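Local coordinates for protein syncytin-1 (Homo sapiens, PDB 5HA6) that probably drives the merging of cell membranes, as the fusion subunit of an envelope glycoprotein of retroviral origin captured in the human genome, at residues 43-48 and 102-107; 49-54 and 89-94. The protein carries 1 engineered substitution. All blocks are in the same frame, centred on the assembly; numbering follows the deposited sequence.

Overall arrangement
Two levels of one hairpin illustrate how a retroviral-type fusion subunit closes on itself: contacts 1 and 2 both join the long helix 25-71 to the returning part of the chain, their centres about 15 Å apart. At contact 1 (43-48 with 102-107) helix meets helix, and an apolar layer facing the other subunits is flanked by a salt bridge. Contact 2 (49-54 with 89-94), closer to the centre of the chain, catches the returning loop as it turns into helix 93-115; no hydrogen bond crosses between its segments. Both are partly buried: in contact 1 both helices supply buried residues, in contact 2 the long helix does. Both touch the third subunit.

Contact 1 (43-48 and 102-107); sequences VADSLV and EIRDRI
In the trimeric six-helix bundle of this fusion subunit, the returning helix 93-115 lies against the long helix 25-71, and here the two segments run antiparallel at 164° with their axes 10.6 Å apart. Ala44 faces Ile103 where the backbones come nearest, 7.1 Å between their CA atoms. Beside it Leu47 CD1 meets Ile103 CD1 end to end at 4.3 Å, the apolar side of the contact. Arg104 closes the other flank. Its chain, extended from CG to NE, reaches across the groove and passes NE 3.7 Å from Ala44 CB, while Val48 CG2 lies obliquely to the guanidinium. At the far end NH2 forms a salt bridge with Asp45 OD1 at 2.7 Å; the carboxylate oxygen sits at the guanidinium edge, but the N-H points poorly at it (125°) and the hydrogen bond is weak. With the two planes turned 71° apart, this is no flat two-bond pairing. A water accepts from Arg104 NE at 2.6 Å and probably bridges to Asp45 OD1, though it has more acceptors in reach than protons. The other carboxylate oxygen, Asp45 OD2, pairs with Lys99 of the third subunit, so one aspartate ties two outer helices to its own inner helix. Leu47 also packs on Leu47 of that subunit, so this segment belongs to the central coiled coil of a trimer of hairpins.

Contact 2 (49-54 and 89-94); sequences TLQDQL and YVNQSG
Gln51 sends CG anti to its backbone N (chi1 -172°) and then bends at chi2 (67°), which lays the end of the side chain against the backbone of Ser93, at the first turn of the returning helix. This is the place in the six-helix bundle hairpin where extended chain running back along helix 25-71 becomes helix 93-115. Gln51 CD comes to 3.4 Å from Ser93 CA, and its CG rests 3.8 Å from Ser93 CB, a close van der Waals contact made by the amide carbon and the CG before it; no hydrogen bond spans the two segments. Gln51 is buried, and Leu50 of the second subunit packs on it, so its side chain sits between the returning chain and a neighbouring inner helix.

One turn further along the long helix, Leu54 receives the end of Tyr89. The tyrosine, with CG also anti to its backbone N (175°), crosses the leucine at about a right angle, and its OH lies 4.1 Å from both Leu54 CB and CD2. One face of the ring carries the backbone N of Asn91, 4.0 Å above its centre. Tyr89 further touches Ala58 of its own chain and Gln53 of the second subunit, while the backbone N of Val90 is hydrogen-bonded to Ser56 OG of that same subunit.

The turn is fixed from within by Asn91, whose amide serves Ser93 twice. Its OD1 accepts from Ser93 N at 3.1 Å, an Asx turn in which the donor stands well above the carbonyl plane. Asn91 ND2, in return, donates to Ser93 OG at 3.2 Å, with the hydroxyl oxygen close to the amide plane.

Contact 1 (43-48 and 102-107)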
loop_
_atom_site.group_PDB
_atom_site.type_symbol
_atom_site.label_atom_id
_atom_site.label_comp_id
_atom_site.label_asym_id
_atom_site.label_seq_id
_atom_site.Cartn_x
_atom_site.Cartn_y
_atom_site.Cartn_z
ATOM N N VAL A 43 -0.345 11.724 -1.263
ATOM C CA VAL A 43 -0.191 10.534 -0.421
ATOM C C VAL A 43 -1.551 9.860 -0.076
ATOM O O VAL A 43 -1.703 8.621 -0.208
ATOM C CB VAL A 43 0.571 10.884 0.851
ATOM C CG1 VAL A 43 0.656 9.686 1.835
ATOM C CG2 VAL A 43 1.968 11.407 0.497
ATOM N N ALA A 44 -2.510 10.628 0.413
ATOM C CA ALA A 44 -3.805 10.075 0.759
ATOM C C ALA A 44 -4.427 9.367 -0.435
ATOM O O ALA A 44 -4.931 8.222 -0.312
ATOM C CB ALA A 44 -4.750 11.185 1.263
ATOM N N ASP A 45 -4.412 10.048 -1.588
ATOM C CA ASP A 45 -4.907 9.425 -2.818
ATOM C C ASP A 45 -4.251 8.066 -3.063
ATOM O O ASP A 45 -4.939 7.053 -3.410
ATOM C CB ASP A 45 -4.688 10.327 -4.050
ATOM C CG ASP A 45 -5.646 11.541 -4.098
ATOM O OD1 ASP A 45 -6.562 11.646 -3.246
ATOM O OD2 ASP A 45 -5.472 12.391 -5.015
ATOM N N SER A 46 -2.928 8.031 -2.908
ATOM C CA SER A 46 -2.186 6.793 -3.129
ATOM C C SER A 46 -2.572 5.704 -2.150
ATOM O O SER A 46 -2.760 4.519 -2.542
ATOM C CB SER A 46 -0.678 7.064 -3.074
ATOM O OG SER A 46 -0.301 7.997 -4.070
ATOM N N LEU A 47 -2.679 6.064 -0.875
ATOM C CA LEU A 47 -3.065 5.086 0.147
ATOM C C LEU A 47 -4.424 4.486 -0.185
ATOM O O LEU A 47 -4.612 3.253 -0.100
ATOM C CB LEU A 47 -3.098 5.723 1.553
ATOM C CG LEU A 47 -1.754 6.217 2.075
ATOM C CD1 LEU A 47 -1.978 7.096 3.338
ATOM C CD2 LEU A 47 -0.759 5.086 2.378
ATOM N N VAL A 48 -5.363 5.346 -0.613
ATOM C CA VAL A 48 -6.689 4.870 -0.956
ATOM C C VAL A 48 -6.627 3.907 -2.100
ATOM O O VAL A 48 -7.295 2.837 -2.080
ATOM C CB VAL A 48 -7.646 6.045 -1.301
ATOM C CG1 VAL A 48 -8.908 5.544 -1.993
ATOM C CG2 VAL A 48 -7.975 6.781 -0.023
ATOM N N GLU A 102 -8.490 11.024 8.383
ATOM C CA GLU A 102 -7.814 11.888 9.383
ATOM C C GLU A 102 -6.769 12.829 8.755
ATOM O O GLU A 102 -6.693 14.012 9.080
ATOM C CB GLU A 102 -7.138 11.011 10.438
ATOM C CG GLU A 102 -8.121 10.371 11.410
ATOM C CD GLU A 102 -7.401 9.400 12.353
ATOM O OE1 GLU A 102 -6.163 9.569 12.551
ATOM O OE2 GLU A 102 -8.051 8.461 12.868
ATOM N N ILE A 103 -5.960 12.295 7.853
ATOM C CA ILE A 103 -5.062 13.142 7.063
ATOM C C ILE A 103 -5.795 14.245 6.267
ATOM O O ILE A 103 -5.376 15.417 6.259
ATOM C CB ILE A 103 -4.239 12.265 6.119
ATOM C CG1 ILE A 103 -3.284 11.383 6.966
ATOM C CG2 ILE A 103 -3.511 13.112 5.114
ATOM C CD1 ILE A 103 -2.562 10.313 6.169
ATOM N N ARG A 104 -6.859 13.871 5.574
ATOM C CA ARG A 104 -7.661 14.851 4.858
ATOM C C ARG A 104 -8.304 15.895 5.814
ATOM O O ARG A 104 -8.393 17.109 5.467
ATOM C CB ARG A 104 -8.699 14.096 4.011
ATOM C CG ARG A 104 -8.010 13.384 2.796
ATOM C CD ARG A 104 -8.982 12.625 1.938
ATOM N NE ARG A 104 -8.312 12.159 0.725
ATOM C CZ ARG A 104 -8.731 11.144 -0.017
ATOM N NH1 ARG A 104 -9.853 10.484 0.281
ATOM N NH2 ARG A 104 -8.043 10.808 -1.086
ATOM N N ASP A 105 -8.721 15.458 7.025
ATOM C CA ASP A 105 -9.213 16.405 8.021
ATOM C C ASP A 105 -8.133 17.383 8.412
ATOM O O ASP A 105 -8.400 18.555 8.643
ATOM C CB ASP A 105 -9.686 15.706 9.312
ATOM C CG ASP A 105 -10.850 14.815 9.094
ATOM O OD1 ASP A 105 -11.566 15.004 8.076
ATOM O OD2 ASP A 105 -11.065 13.951 9.974
ATOM N N ARG A 106 -6.925 16.867 8.604
ATOM C CA ARG A 106 -5.814 17.735 9.004
ATOM C C ARG A 106 -5.467 18.750 7.931
ATOM O O ARG A 106 -5.190 19.928 8.268
ATOM C CB ARG A 106 -4.594 16.875 9.370
ATOM C CG ARG A 106 -4.835 16.105 10.657
ATOM C CD ARG A 106 -3.747 15.070 10.948
ATOM N NE ARG A 106 -2.456 15.769 11.125
ATOM C CZ ARG A 106 -2.076 16.420 12.210
ATOM N NH1 ARG A 106 -2.804 16.415 13.335
ATOM N NH2 ARG A 106 -0.908 17.053 12.183
ATOM N N ILE A 107 -5.476 18.318 6.654
ATOM C CA ILE A 107 -5.359 19.270 5.559
ATOM C C ILE A 107 -6.412 20.376 5.633
ATOM O O ILE A 107 -6.101 21.596 5.586
ATOM C CB ILE A 107 -5.496 18.578 4.213
ATOM C CG1 ILE A 107 -4.299 17.660 4.015
ATOM C CG2 ILE A 107 -5.663 19.587 3.076
ATOM C CD1 ILE A 107 -4.532 16.602 2.949
HETATM O O HOH W 1 -6.668 13.504 -0.796
#

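Contact 2 (49-54 and 89-94)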
loop_
_atom_site.group_PDB
_atom_site.type_symbol
_atom_site.label_atom_id
_atom_site.label_comp_id
_atom_site.label_asym_id
_atom_site.label_seq_id
_atom_site.Cartn_x
_atom_site.Cartn_y
_atom_site.Cartn_z
ATOM N N THR A 49 -5.831 4.249 -3.105
ATOM C CA THR A 49 -5.747 3.376 -4.240
ATOM C C THR A 49 -5.051 2.040 -3.968
ATOM O O THR A 49 -5.487 0.998 -4.495
ATOM C CB THR A 49 -5.074 4.104 -5.411
ATOM O OG1 THR A 49 -5.957 5.149 -5.823
ATOM C CG2 THR A 49 -4.907 3.190 -6.594
ATOM N N LEU A 50 -4.018 2.048 -3.144
ATOM C CA LEU A 50 -3.405 0.800 -2.730
ATOM C C LEU A 50 -4.417 -0.064 -1.991
ATOM O O LEU A 50 -4.529 -1.305 -2.262
ATOM C CB LEU A 50 -2.176 1.070 -1.872
ATOM C CG LEU A 50 -1.028 1.719 -2.620
ATOM C CD1 LEU A 50 -0.000 2.307 -1.725
ATOM C CD2 LEU A 50 -0.354 0.682 -3.496
ATOM N N GLN A 51 -5.176 0.540 -1.083
ATOM C CA GLN A 51 -6.246 -0.232 -0.399
ATOM C C GLN A 51 -7.329 -0.756 -1.330
ATOM O O GLN A 51 -7.773 -1.911 -1.184
ATOM C CB GLN A 51 -6.926 0.584 0.699
ATOM C CG GLN A 51 -7.903 -0.237 1.556
ATOM C CD GLN A 51 -7.164 -1.278 2.369
ATOM O OE1 GLN A 51 -6.291 -0.924 3.164
ATOM N NE2 GLN A 51 -7.455 -2.567 2.136
ATOM N N ASP A 52 -7.734 0.059 -2.307
ATOM C CA ASP A 52 -8.685 -0.387 -3.281
ATOM C C ASP A 52 -8.142 -1.608 -4.010
ATOM O O ASP A 52 -8.897 -2.548 -4.275
ATOM C CB ASP A 52 -9.023 0.727 -4.300
ATOM C CG ASP A 52 -9.930 1.798 -3.725
ATOM O OD1 ASP A 52 -9.936 2.906 -4.271
ATOM O OD2 ASP A 52 -10.600 1.545 -2.706
ATOM N N GLN A 53 -6.862 -1.586 -4.411
ATOM C CA GLN A 53 -6.314 -2.765 -5.099
ATOM C C GLN A 53 -6.214 -4.000 -4.216
ATOM O O GLN A 53 -6.521 -5.112 -4.687
ATOM C CB GLN A 53 -4.939 -2.449 -5.695
ATOM C CG GLN A 53 -5.021 -1.400 -6.837
ATOM C CD GLN A 53 -3.662 -0.842 -7.137
ATOM O OE1 GLN A 53 -3.150 0.010 -6.403
ATOM N NE2 GLN A 53 -3.036 -1.355 -8.171
ATOM N N LEU A 54 -5.788 -3.859 -2.964
ATOM C CA LEU A 54 -5.933 -4.999 -2.038
ATOM C C LEU A 54 -7.352 -5.571 -1.936
ATOM O O LEU A 54 -7.542 -6.804 -2.017
ATOM C CB LEU A 54 -5.512 -4.599 -0.642
ATOM C CG LEU A 54 -4.022 -4.593 -0.491
ATOM C CD1 LEU A 54 -3.666 -3.803 0.776
ATOM C CD2 LEU A 54 -3.565 -6.066 -0.369
ATOM N N TYR A 89 -7.202 -14.393 5.484
ATOM C CA TYR A 89 -6.868 -13.023 5.139
ATOM C C TYR A 89 -7.508 -12.102 6.155
ATOM O O TYR A 89 -8.709 -12.202 6.414
ATOM C CB TYR A 89 -7.362 -12.632 3.746
ATOM C CG TYR A 89 -7.136 -11.155 3.396
ATOM C CD1 TYR A 89 -5.887 -10.590 3.512
ATOM C CD2 TYR A 89 -8.175 -10.355 2.923
ATOM C CE1 TYR A 89 -5.651 -9.255 3.170
ATOM C CE2 TYR A 89 -7.956 -9.043 2.573
ATOM C CZ TYR A 89 -6.705 -8.484 2.696
ATOM O OH TYR A 89 -6.506 -7.145 2.347
ATOM N N VAL A 90 -6.738 -11.168 6.686
ATOM C CA VAL A 90 -7.319 -10.204 7.609
ATOM C C VAL A 90 -7.386 -8.858 6.910
ATOM O O VAL A 90 -6.379 -8.200 6.737
ATOM C CB VAL A 90 -6.523 -10.082 8.869
ATOM C CG1 VAL A 90 -7.206 -9.125 9.822
ATOM C CG2 VAL A 90 -6.322 -11.446 9.498
ATOM N N ASN A 91 -8.587 -8.471 6.533
ATOM C CA ASN A 91 -8.813 -7.209 5.817
ATOM C C ASN A 91 -8.801 -6.055 6.783
ATOM O O ASN A 91 -9.506 -6.050 7.775
ATOM C CB ASN A 91 -10.166 -7.226 5.093
ATOM C CG ASN A 91 -10.639 -5.808 4.717
ATOM O OD1 ASN A 91 -9.934 -5.091 4.026
ATOM N ND2 ASN A 91 -11.848 -5.460 5.114
ATOM N N GLN A 92 -7.983 -5.076 6.507
ATOM C CA GLN A 92 -7.858 -3.945 7.367
ATOM C C GLN A 92 -8.109 -2.625 6.632
ATOM O O GLN A 92 -7.559 -1.571 7.004
ATOM C CB GLN A 92 -6.488 -3.978 8.010
ATOM C CG GLN A 92 -6.348 -5.174 8.975
ATOM C CD GLN A 92 -5.066 -5.143 9.735
ATOM O OE1 GLN A 92 -3.984 -5.160 9.145
ATOM N NE2 GLN A 92 -5.166 -5.088 11.054
ATOM N N SER A 93 -9.021 -2.659 5.668
ATOM C CA SER A 93 -9.369 -1.445 4.925
ATOM C C SER A 93 -9.859 -0.342 5.857
ATOM O O SER A 93 -9.604 0.832 5.604
ATOM C CB SER A 93 -10.457 -1.714 3.899
ATOM O OG SER A 93 -11.583 -2.306 4.564
ATOM N N GLY A 94 -10.593 -0.727 6.890
ATOM C CA GLY A 94 -11.114 0.208 7.888
ATOM C C GLY A 94 -10.031 1.082 8.527
ATOM O O GLY A 94 -10.216 2.306 8.720
#